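Local atomic coordinates of peptidoglycan D,D-transpeptidase FtsI (PDB entry 6SYN), a protein that probably cross-links peptidoglycan strands as a class B penicillin-binding D,D-transpeptidase, an enzyme class inhibited by beta-lactam antibiotics. Residues V463-N468 and G501-M506. Numbering follows the deposited sequence.
Sequences VAPASN and GVLRTM
Pro465, one residue past the end of strand 455-464, faces Leu503 in the last turn of helix 492-505, their CA atoms 7.9 Å apart. The peptide bond before Pro465 is cis, and Pro465 opens a type I beta turn that runs to Asn468 and is closed by a bond from Asn468 N to Pro465 O (3.2 Å). The contact rests on Leu503, whose CB is directed at the strand end. Its CG stands anti to the carbonyl carbon (chi1 -75°), and the two methyls divide the work. CD2 sits over the face of the proline ring, toward its CG-CD side, 3.5 Å from both Pro465 CG and Pro465 CD; the two side chains lie alongside each other, running opposite ways. CD1 approaches the methyl of Ala464 more loosely, at 4.3 Å from its CB. Ala464 turns this methyl toward the helix, while its backbone pairs with Phe471 in the neighbouring strand 471-478. Pro465 also touches Ile508 and Asp511 of the C-terminal tail, and Val502 and Met506 rest on Phe471. The site thus joins the C-terminal helix to the end of an inner strand, second from the edge of the five-stranded antiparallel sheet of the transpeptidase domain. No hydrogen bond crosses between the segments: three buried apolar residues make this small join, about 102 Å² in all, which therefore probably rests on fit and the exclusion of water rather than on directed polar bonds.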
# COMPACT_ATOMS: atom_id res chain seq x y z
N VAL A 463 9.79 -2.82 -11.80
CA VAL A 463 10.11 -4.27 -11.81
C VAL A 463 11.63 -4.38 -11.76
O VAL A 463 12.30 -3.44 -12.23
CB VAL A 463 9.47 -4.89 -13.07
CG1 VAL A 463 10.48 -5.50 -14.03
CG2 VAL A 463 8.38 -5.88 -12.71
N ALA A 464 12.16 -5.45 -11.16
CA ALA A 464 13.62 -5.68 -11.05
C ALA A 464 13.90 -7.12 -10.63
O ALA A 464 13.05 -7.77 -10.04
CB ALA A 464 14.23 -4.72 -10.06
N PRO A 465 15.09 -7.67 -10.98
CA PRO A 465 15.99 -7.06 -11.97
C PRO A 465 15.36 -7.10 -13.38
O PRO A 465 14.59 -8.00 -13.64
CB PRO A 465 17.26 -7.93 -11.94
CG PRO A 465 17.15 -8.72 -10.65
CD PRO A 465 15.66 -8.90 -10.41
N ALA A 466 15.71 -6.16 -14.25
CA ALA A 466 15.06 -5.99 -15.57
C ALA A 466 15.51 -7.08 -16.56
O ALA A 466 14.91 -7.15 -17.64
CB ALA A 466 15.32 -4.61 -16.10
N SER A 467 16.53 -7.88 -16.22
CA SER A 467 17.01 -9.03 -17.02
C SER A 467 16.04 -10.20 -16.88
O SER A 467 15.83 -10.93 -17.86
CB SER A 467 18.38 -9.46 -16.59
OG SER A 467 19.33 -8.44 -16.83
N ASN A 468 15.48 -10.33 -15.68
CA ASN A 468 14.73 -11.50 -15.18
C ASN A 468 13.97 -11.03 -13.94
O ASN A 468 14.39 -11.29 -12.82
CB ASN A 468 15.68 -12.66 -14.88
CG ASN A 468 15.00 -14.00 -14.72
OD1 ASN A 468 13.79 -14.13 -14.87
ND2 ASN A 468 15.79 -15.02 -14.43
N GLY A 501 17.53 -2.79 -1.25
CA GLY A 501 17.54 -3.68 -0.07
C GLY A 501 16.87 -5.01 -0.37
O GLY A 501 17.45 -6.05 -0.02
N VAL A 502 15.71 -4.99 -1.03
CA VAL A 502 14.98 -6.22 -1.45
C VAL A 502 15.97 -7.13 -2.20
O VAL A 502 16.20 -8.25 -1.72
CB VAL A 502 13.74 -5.88 -2.30
CG1 VAL A 502 13.21 -7.10 -3.03
CG2 VAL A 502 12.65 -5.23 -1.47
N LEU A 503 16.52 -6.67 -3.32
CA LEU A 503 17.42 -7.47 -4.21
C LEU A 503 18.56 -8.08 -3.39
O LEU A 503 18.92 -9.24 -3.66
CB LEU A 503 17.97 -6.58 -5.33
CG LEU A 503 16.97 -6.24 -6.44
CD1 LEU A 503 17.36 -4.98 -7.17
CD2 LEU A 503 16.82 -7.41 -7.41
N ARG A 504 19.10 -7.32 -2.43
CA ARG A 504 20.27 -7.71 -1.60
C ARG A 504 19.84 -8.68 -0.49
O ARG A 504 20.52 -9.71 -0.33
CB ARG A 504 20.96 -6.46 -1.03
CG ARG A 504 21.87 -5.76 -2.03
CD ARG A 504 22.92 -6.69 -2.63
NE ARG A 504 23.88 -6.17 -3.60
CZ ARG A 504 24.05 -4.91 -4.02
NH1 ARG A 504 24.99 -4.66 -4.91
NH2 ARG A 504 23.31 -3.91 -3.58
N THR A 505 18.77 -8.37 0.24
CA THR A 505 18.17 -9.26 1.26
C THR A 505 17.92 -10.64 0.64
O THR A 505 18.32 -11.65 1.24
CB THR A 505 16.84 -8.71 1.80
OG1 THR A 505 17.04 -7.40 2.33
CG2 THR A 505 16.24 -9.60 2.87
N MET A 506 17.30 -10.66 -0.54
CA MET A 506 16.85 -11.88 -1.26
C MET A 506 18.00 -12.47 -2.09
O MET A 506 17.73 -13.41 -2.87
CB MET A 506 15.67 -11.53 -2.17
CG MET A 506 14.46 -11.02 -1.40
SD MET A 506 13.97 -12.19 -0.09
CE MET A 506 13.34 -13.53 -1.08